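Local atomic coordinates of CYTH domain-containing protein (PDB entry 2DC4), a protein that is of unknown function but carries a CYTH domain, the eight-stranded barrel fold whose relatives act on triphosphate substrates, and so probably binds a phosphorylated ligand. Residues I3-R8 with I139-A144; A23-I28 with R101-K106; E32-E37 with Q95-K100. All blocks are in the same frame, centred on the assembly; numbering follows the deposited sequence.

Interaction 1: I3-R8 with I139-A144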
# COMPACT_ATOMS: atom_id res chain seq x y z
N ILE A 3 -2.92 -22.53 -4.16
CA ILE A 3 -2.83 -23.69 -5.04
C ILE A 3 -3.82 -23.49 -6.18
O ILE A 3 -5.02 -23.31 -5.96
CB ILE A 3 -3.17 -24.99 -4.30
CG1 ILE A 3 -2.15 -25.23 -3.18
CG2 ILE A 3 -3.15 -26.17 -5.27
CD1 ILE A 3 -0.70 -25.38 -3.67
N GLU A 4 -3.32 -23.52 -7.41
CA GLU A 4 -4.19 -23.32 -8.55
C GLU A 4 -3.62 -23.83 -9.86
O GLU A 4 -2.40 -23.85 -10.05
CB GLU A 4 -4.52 -21.83 -8.69
CG GLU A 4 -3.30 -20.93 -8.67
CD GLU A 4 -3.64 -19.48 -8.95
OE1 GLU A 4 -4.60 -18.97 -8.34
OE2 GLU A 4 -2.95 -18.85 -9.78
N VAL A 5 -4.51 -24.25 -10.75
CA VAL A 5 -4.11 -24.72 -12.07
C VAL A 5 -4.89 -23.88 -13.08
O VAL A 5 -6.09 -23.65 -12.92
CB VAL A 5 -4.46 -26.20 -12.27
CG1 VAL A 5 -3.98 -26.67 -13.63
CG2 VAL A 5 -3.81 -27.03 -11.16
N LYS A 6 -4.19 -23.43 -14.11
CA LYS A 6 -4.77 -22.59 -15.15
C LYS A 6 -4.99 -23.41 -16.41
O LYS A 6 -4.15 -24.22 -16.78
CB LYS A 6 -3.84 -21.42 -15.45
CG LYS A 6 -4.39 -20.41 -16.46
CD LYS A 6 -3.35 -19.34 -16.81
CE LYS A 6 -2.90 -18.57 -15.58
NZ LYS A 6 -1.88 -17.54 -15.92
N PHE A 7 -6.12 -23.17 -17.08
CA PHE A 7 -6.45 -23.88 -18.31
C PHE A 7 -6.84 -22.93 -19.43
O PHE A 7 -7.52 -21.92 -19.20
CB PHE A 7 -7.63 -24.85 -18.09
CG PHE A 7 -7.39 -25.88 -17.03
CD1 PHE A 7 -7.57 -25.57 -15.68
CD2 PHE A 7 -6.98 -27.16 -17.37
CE1 PHE A 7 -7.36 -26.53 -14.69
CE2 PHE A 7 -6.77 -28.13 -16.39
CZ PHE A 7 -6.96 -27.82 -15.05
N ARG A 8 -6.42 -23.24 -20.65
CA ARG A 8 -6.78 -22.42 -21.80
C ARG A 8 -8.14 -23.01 -22.17
O ARG A 8 -8.27 -24.22 -22.35
CB ARG A 8 -5.77 -22.62 -22.93
CG ARG A 8 -5.48 -21.38 -23.75
CD ARG A 8 -4.11 -21.47 -24.41
NE ARG A 8 -3.56 -20.15 -24.69
CZ ARG A 8 -2.28 -19.84 -24.56
NH1 ARG A 8 -1.41 -20.75 -24.17
NH2 ARG A 8 -1.86 -18.61 -24.81
N ILE A 139 -7.88 -32.36 -5.67
CA ILE A 139 -9.23 -31.83 -5.71
C ILE A 139 -9.43 -31.03 -7.00
O ILE A 139 -10.45 -31.14 -7.66
CB ILE A 139 -9.51 -30.91 -4.50
CG1 ILE A 139 -9.52 -31.73 -3.22
CG2 ILE A 139 -10.84 -30.19 -4.69
CD1 ILE A 139 -9.68 -30.90 -1.96
N ILE A 140 -8.43 -30.22 -7.34
CA ILE A 140 -8.49 -29.42 -8.55
C ILE A 140 -8.65 -30.31 -9.76
O ILE A 140 -9.47 -30.03 -10.63
CB ILE A 140 -7.23 -28.55 -8.71
CG1 ILE A 140 -7.27 -27.40 -7.69
CG2 ILE A 140 -7.14 -28.00 -10.14
CD1 ILE A 140 -6.05 -26.53 -7.67
N TRP A 141 -7.89 -31.39 -9.82
CA TRP A 141 -8.00 -32.28 -10.97
C TRP A 141 -9.31 -33.06 -11.04
O TRP A 141 -9.79 -33.35 -12.14
CB TRP A 141 -6.78 -33.20 -11.05
CG TRP A 141 -5.64 -32.47 -11.70
CD1 TRP A 141 -4.57 -31.89 -11.07
CD2 TRP A 141 -5.54 -32.11 -13.08
NE1 TRP A 141 -3.82 -31.18 -11.99
CE2 TRP A 141 -4.40 -31.30 -13.22
CE3 TRP A 141 -6.32 -32.40 -14.21
CZ2 TRP A 141 -4.01 -30.77 -14.46
CZ3 TRP A 141 -5.93 -31.86 -15.44
CH2 TRP A 141 -4.78 -31.06 -15.55
N ASP A 142 -9.92 -33.39 -9.90
CA ASP A 142 -11.20 -34.08 -9.94
C ASP A 142 -12.23 -33.13 -10.54
O ASP A 142 -13.10 -33.54 -11.33
CB ASP A 142 -11.64 -34.51 -8.54
CG ASP A 142 -10.93 -35.75 -8.05
OD1 ASP A 142 -10.63 -36.63 -8.89
OD2 ASP A 142 -10.69 -35.86 -6.83
N VAL A 143 -12.14 -31.86 -10.17
CA VAL A 143 -13.04 -30.84 -10.68
C VAL A 143 -12.77 -30.60 -12.17
O VAL A 143 -13.69 -30.52 -12.97
CB VAL A 143 -12.87 -29.50 -9.92
CG1 VAL A 143 -13.75 -28.43 -10.55
CG2 VAL A 143 -13.20 -29.69 -8.46
N ALA A 144 -11.50 -30.49 -12.53
CA ALA A 144 -11.13 -30.25 -13.92
C ALA A 144 -11.70 -31.33 -14.85
O ALA A 144 -12.29 -31.02 -15.88
CB ALA A 144 -9.61 -30.19 -14.06

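Interaction 2: A23-I28 with R101-K106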
# COMPACT_ATOMS: atom_id res chain seq x y z
N ALA A 23 -22.09 -24.57 -9.60
CA ALA A 23 -21.23 -23.61 -8.92
C ALA A 23 -22.03 -22.33 -8.71
O ALA A 23 -22.89 -21.98 -9.52
CB ALA A 23 -19.98 -23.34 -9.75
N LYS A 24 -21.74 -21.63 -7.62
CA LYS A 24 -22.44 -20.38 -7.28
C LYS A 24 -21.75 -19.16 -7.87
O LYS A 24 -20.57 -18.91 -7.61
CB LYS A 24 -22.52 -20.26 -5.75
CG LYS A 24 -23.05 -18.94 -5.23
CD LYS A 24 -23.31 -19.03 -3.73
CE LYS A 24 -22.06 -19.41 -2.93
NZ LYS A 24 -21.22 -18.23 -2.55
N PHE A 25 -22.48 -18.39 -8.68
CA PHE A 25 -21.93 -17.19 -9.29
C PHE A 25 -21.75 -16.11 -8.23
O PHE A 25 -22.70 -15.73 -7.55
CB PHE A 25 -22.84 -16.67 -10.40
CG PHE A 25 -22.35 -15.42 -11.06
CD1 PHE A 25 -21.16 -15.42 -11.77
CD2 PHE A 25 -23.07 -14.23 -10.95
CE1 PHE A 25 -20.69 -14.25 -12.37
CE2 PHE A 25 -22.60 -13.05 -11.55
CZ PHE A 25 -21.41 -13.07 -12.26
N PHE A 26 -20.52 -15.63 -8.09
CA PHE A 26 -20.21 -14.61 -7.10
C PHE A 26 -20.28 -13.21 -7.69
O PHE A 26 -20.84 -12.29 -7.07
CB PHE A 26 -18.82 -14.85 -6.52
CG PHE A 26 -18.36 -13.77 -5.59
CD1 PHE A 26 -18.89 -13.67 -4.31
CD2 PHE A 26 -17.43 -12.83 -6.01
CE1 PHE A 26 -18.50 -12.64 -3.45
CE2 PHE A 26 -17.04 -11.79 -5.17
CZ PHE A 26 -17.58 -11.70 -3.88
N GLY A 27 -19.69 -13.04 -8.87
CA GLY A 27 -19.70 -11.75 -9.52
C GLY A 27 -18.65 -11.62 -10.61
O GLY A 27 -17.85 -12.54 -10.83
N ILE A 28 -18.67 -10.49 -11.31
CA ILE A 28 -17.71 -10.21 -12.38
C ILE A 28 -16.82 -9.07 -11.92
O ILE A 28 -17.30 -8.10 -11.33
CB ILE A 28 -18.43 -9.77 -13.67
CG1 ILE A 28 -19.29 -10.91 -14.21
CG2 ILE A 28 -17.41 -9.33 -14.72
CD1 ILE A 28 -20.18 -10.51 -15.37
N ARG A 101 -11.47 -9.46 -17.69
CA ARG A 101 -12.81 -9.45 -17.14
C ARG A 101 -12.92 -10.84 -16.52
O ARG A 101 -12.83 -11.84 -17.22
CB ARG A 101 -13.85 -9.26 -18.25
CG ARG A 101 -15.19 -8.78 -17.76
CD ARG A 101 -15.80 -7.78 -18.74
NE ARG A 101 -16.95 -7.09 -18.18
CZ ARG A 101 -18.17 -7.62 -18.08
NH1 ARG A 101 -18.40 -8.85 -18.49
NH2 ARG A 101 -19.16 -6.90 -17.56
N ARG A 102 -13.10 -10.89 -15.20
CA ARG A 102 -13.17 -12.16 -14.49
C ARG A 102 -14.54 -12.53 -13.94
O ARG A 102 -15.19 -11.74 -13.26
CB ARG A 102 -12.15 -12.14 -13.34
CG ARG A 102 -12.19 -13.35 -12.42
CD ARG A 102 -11.13 -13.24 -11.33
NE ARG A 102 -9.78 -13.40 -11.86
CZ ARG A 102 -8.66 -13.24 -11.16
NH1 ARG A 102 -8.71 -12.92 -9.87
NH2 ARG A 102 -7.48 -13.41 -11.74
N TRP A 103 -14.97 -13.75 -14.26
CA TRP A 103 -16.23 -14.31 -13.79
C TRP A 103 -15.84 -15.24 -12.64
O TRP A 103 -15.07 -16.18 -12.84
CB TRP A 103 -16.89 -15.14 -14.90
CG TRP A 103 -17.77 -14.35 -15.80
CD1 TRP A 103 -19.14 -14.34 -15.79
CD2 TRP A 103 -17.37 -13.48 -16.85
NE1 TRP A 103 -19.61 -13.51 -16.77
CE2 TRP A 103 -18.54 -12.96 -17.44
CE3 TRP A 103 -16.13 -13.07 -17.35
CZ2 TRP A 103 -18.52 -12.07 -18.51
CZ3 TRP A 103 -16.10 -12.18 -18.42
CH2 TRP A 103 -17.29 -11.69 -18.98
N ILE A 104 -16.36 -14.97 -11.45
CA ILE A 104 -16.03 -15.77 -10.28
C ILE A 104 -17.20 -16.65 -9.86
O ILE A 104 -18.32 -16.18 -9.72
CB ILE A 104 -15.65 -14.86 -9.08
CG1 ILE A 104 -14.51 -13.92 -9.49
CG2 ILE A 104 -15.24 -15.71 -7.87
CD1 ILE A 104 -14.17 -12.85 -8.44
N TYR A 105 -16.91 -17.94 -9.68
CA TYR A 105 -17.91 -18.92 -9.24
C TYR A 105 -17.31 -19.67 -8.06
O TYR A 105 -16.09 -19.84 -7.98
CB TYR A 105 -18.23 -19.93 -10.34
CG TYR A 105 -18.92 -19.35 -11.54
CD1 TYR A 105 -20.31 -19.39 -11.66
CD2 TYR A 105 -18.18 -18.77 -12.58
CE1 TYR A 105 -20.95 -18.88 -12.80
CE2 TYR A 105 -18.80 -18.27 -13.70
CZ TYR A 105 -20.19 -18.32 -13.81
OH TYR A 105 -20.79 -17.86 -14.96
N LYS A 106 -18.15 -20.13 -7.13
CA LYS A 106 -17.65 -20.85 -5.97
C LYS A 106 -18.38 -22.18 -5.79
O LYS A 106 -19.58 -22.29 -6.03
CB LYS A 106 -17.83 -20.00 -4.70
CG LYS A 106 -17.09 -18.67 -4.75
CD LYS A 106 -15.80 -18.72 -3.95
CE LYS A 106 -16.09 -18.70 -2.45
NZ LYS A 106 -14.84 -18.74 -1.64

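Interaction 3: E32-E37 with Q95-K100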
# COMPACT_ATOMS: atom_id res chain seq x y z
N GLU A 32 -7.55 -4.41 -13.80
CA GLU A 32 -6.42 -3.82 -14.51
C GLU A 32 -5.25 -3.93 -13.54
O GLU A 32 -5.27 -3.32 -12.47
CB GLU A 32 -6.69 -2.35 -14.84
CG GLU A 32 -5.57 -1.68 -15.63
CD GLU A 32 -5.86 -0.24 -15.99
OE1 GLU A 32 -6.98 0.03 -16.49
OE2 GLU A 32 -4.98 0.62 -15.79
N ASP A 33 -4.26 -4.74 -13.91
CA ASP A 33 -3.08 -4.95 -13.07
C ASP A 33 -1.83 -4.35 -13.67
O ASP A 33 -1.49 -4.61 -14.82
CB ASP A 33 -2.80 -6.45 -12.88
CG ASP A 33 -3.97 -7.20 -12.29
OD1 ASP A 33 -4.80 -6.56 -11.61
OD2 ASP A 33 -4.04 -8.43 -12.49
N VAL A 34 -1.13 -3.55 -12.87
CA VAL A 34 0.13 -2.96 -13.32
C VAL A 34 1.23 -3.73 -12.59
O VAL A 34 1.36 -3.65 -11.37
CB VAL A 34 0.21 -1.45 -13.00
CG1 VAL A 34 1.60 -0.93 -13.33
CG2 VAL A 34 -0.84 -0.70 -13.79
N TYR A 35 2.01 -4.49 -13.35
CA TYR A 35 3.09 -5.29 -12.78
C TYR A 35 4.42 -4.57 -12.74
O TYR A 35 4.74 -3.78 -13.62
CB TYR A 35 3.28 -6.59 -13.57
CG TYR A 35 2.25 -7.65 -13.28
CD1 TYR A 35 0.98 -7.59 -13.85
CD2 TYR A 35 2.55 -8.73 -12.45
CE1 TYR A 35 0.03 -8.58 -13.60
CE2 TYR A 35 1.61 -9.72 -12.19
CZ TYR A 35 0.36 -9.64 -12.76
OH TYR A 35 -0.57 -10.62 -12.50
N PHE A 36 5.20 -4.87 -11.70
CA PHE A 36 6.52 -4.29 -11.51
C PHE A 36 7.53 -5.42 -11.50
O PHE A 36 7.35 -6.42 -10.81
CB PHE A 36 6.56 -3.51 -10.20
CG PHE A 36 5.83 -2.21 -10.26
CD1 PHE A 36 6.44 -1.08 -10.80
CD2 PHE A 36 4.51 -2.11 -9.83
CE1 PHE A 36 5.75 0.12 -10.91
CE2 PHE A 36 3.81 -0.92 -9.94
CZ PHE A 36 4.43 0.20 -10.48
N GLU A 37 8.60 -5.26 -12.27
CA GLU A 37 9.62 -6.28 -12.38
C GLU A 37 10.43 -6.55 -11.11
O GLU A 37 11.07 -5.65 -10.56
CB GLU A 37 10.56 -5.96 -13.55
CG GLU A 37 11.69 -6.95 -13.73
CD GLU A 37 12.34 -6.86 -15.10
OE1 GLU A 37 12.60 -5.72 -15.55
OE2 GLU A 37 12.59 -7.92 -15.71
N GLN A 95 6.56 -3.70 -15.58
CA GLN A 95 6.76 -4.90 -16.37
C GLN A 95 5.70 -5.04 -17.46
O GLN A 95 5.96 -5.58 -18.54
CB GLN A 95 6.73 -6.10 -15.43
CG GLN A 95 7.07 -7.44 -16.03
CD GLN A 95 7.09 -8.53 -14.97
OE1 GLN A 95 6.12 -8.72 -14.24
NE2 GLN A 95 8.21 -9.24 -14.88
N GLY A 96 4.51 -4.53 -17.17
CA GLY A 96 3.42 -4.60 -18.13
C GLY A 96 2.09 -4.38 -17.46
O GLY A 96 2.03 -4.20 -16.24
N VAL A 97 1.01 -4.40 -18.24
CA VAL A 97 -0.32 -4.19 -17.70
C VAL A 97 -1.25 -5.28 -18.20
O VAL A 97 -1.39 -5.48 -19.40
CB VAL A 97 -0.89 -2.83 -18.13
CG1 VAL A 97 -2.30 -2.66 -17.57
CG2 VAL A 97 0.02 -1.70 -17.66
N VAL A 98 -1.88 -5.99 -17.27
CA VAL A 98 -2.81 -7.05 -17.63
C VAL A 98 -4.23 -6.58 -17.37
O VAL A 98 -4.55 -6.16 -16.26
CB VAL A 98 -2.57 -8.34 -16.81
CG1 VAL A 98 -3.62 -9.39 -17.18
CG2 VAL A 98 -1.17 -8.88 -17.05
N LYS A 99 -5.07 -6.65 -18.39
CA LYS A 99 -6.46 -6.24 -18.27
C LYS A 99 -7.34 -7.43 -18.54
O LYS A 99 -7.18 -8.12 -19.56
CB LYS A 99 -6.78 -5.12 -19.26
CG LYS A 99 -5.97 -3.85 -19.03
CD LYS A 99 -6.35 -2.76 -20.03
CE LYS A 99 -7.80 -2.34 -19.89
NZ LYS A 99 -8.10 -1.80 -18.53
N LYS A 100 -8.28 -7.70 -17.65
CA LYS A 100 -9.15 -8.84 -17.85
C LYS A 100 -10.52 -8.66 -17.23
O LYS A 100 -10.71 -7.80 -16.37
CB LYS A 100 -8.50 -10.09 -17.26
CG LYS A 100 -8.60 -10.15 -15.74
CD LYS A 100 -8.10 -11.49 -15.19
CE LYS A 100 -6.60 -11.48 -14.95
NZ LYS A 100 -6.24 -10.66 -13.74
O HOH W 1 -3.00 -10.48 -13.48
O HOH W 2 -6.05 -8.03 -14.42
O HOH W 3 5.99 -8.67 -11.35

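Interaction 1: I3-R8 with I139-A144
F7 meets W141 in an offset edge-to-face pair. The edge of the phenyl ring, led by CE2 and CZ, comes over one face of the indole near its rim, with F7 CE2 3.6 Å from W141 CH2 and the two planes turned 73° to each other. The tip of the same phenyl also reaches the methyl of A144: F7 CZ lies 3.7 Å from A144 CB, so one ring touches two residues three apart, about one turn of the helix. Further back along the strand, V5 packs on I140, its CG2 3.6 Å from I140 CG2, while its other methyl, CG1, comes no nearer than 4.2 Å to W141 CZ2. The two branches of I140 divide between neighbours on the strand. With CG1 anti to the carbonyl carbon (chi1 -73°), CG2 is left to face V5 and the longer branch runs on until CD1 lies 3.8 Å from I3 CG2.

No hydrogen bond crosses this contact. It is an apolar seam between strand 2-8, the first strand of the CYTH barrel, and helix 133-146, which covers that strand at an axis separation of 9.3 Å and an angle of 30°. Every second residue of the strand, I3, V5 and F7, turns to the helix.

In the next shell, strand 121-128 pairs with strand 2-8 through backbone bonds from I3, V5 and F7, and its V128 and I126 touch I140 and F7. V154 packs against both F7 and W141. K6, pointing the other way, gives its NZ to the carbonyl of K157 and lies against the ring of Y159.

Interaction 2: A23-I28 with R101-K106
K24 and K106 form a hydrogen-bonded antiparallel pair: K24 N reaches K106 O at 2.8 Å, and K106 N returns the bond to K24 O. F26 N donates to I104 O at 2.8 Å, while I104 N is taken by G27 O at 2.9 Å, so F26 and G27 together face I104 in a classic beta bulge. The backbone of G27 (phi 162°) would jam a side chain against the preceding carbonyl. K24 O and R102 O each also receive a CA-H contact, from Y105 and I28. R102 pairs through its backbone with E29, and I28 O takes N51 ND2.

F25, W103 and Y105 gather on one face. F25 CD1 stands 3.6 Å above the Y105 ring, toward its rim. I28 lies alongside W103, its CG1 3.7 Å from the centre of the five-membered ring in a CH-pi contact, and its CG2 sits over the middle of the R101 guanidinium. R102 leads away from segment 23-28, its NE bonded to N115 OD1.

R101, W103 and Y105 bond through their backbones to strand 110-117, while helix 11-21 covers the aromatic face, where F11 and W103 meet edge-to-face and I18 packs against A23 and Y105.

Interaction 3: E32-E37 with Q95-K100
Q95 opens the pairing by giving its N to Y35 O at 2.7 Å, from above the carbonyl plane, while its amide OE1 rests by Y35 CB. G96 O takes the nearly straight bond of Y35 N. V97, on the other face, lays CG1 against E32 CG and CG2 near V34 CG2. V98 forms a hydrogen-bonded pair with D33, and its CG2 touches Y35 CE1 at 3.7 Å.

The two strands, 24-36 and 94-107, are antiparallel neighbours in the CYTH barrel, and D33, Y35, V98 and K100 line the same side. The charged groups there suit the anion-binding interior of CYTH relatives.

K99 runs beside E32 and bends at chi3 and chi4 to bring NZ 3.0 Å from E32 OE1, meeting the carboxylate 36° out of its plane; E32 OE2 goes to K48. Replacing E32 by an alanine would probably leave K99 and K48 without their shared carboxylate. K100 NZ makes a weak salt bridge to D33 OD2 at 3.4 Å; two waters bridge these groups, one also bonded to Y35 OH, the other only weakly to D33 OD2. Q31 binds K100 NZ, R47 holds D33 OD1, and R45 meets Y35 OH.

How the interactions relate
All three contacts touch the CYTH barrel, two between strands of its wall and one between its first strand and a covering helix. Along the chain they are nested: interaction 3 lies within the loop closed by interaction 2, which lies within that of interaction 1. Interactions 2 and 3 occupy successive lengths of the same strand pair, 24-36 with 94-107, their centres about 22 Å apart, the first under helix 11-21 and the second carrying Y35, V98 and K100, whose side chains touch helix 159-162. Interaction 1 joins strand 2-8 to helix 133-146, its centre about 16 Å from that of interaction 2 and about 24 Å from interaction 3's, across the chain's centre.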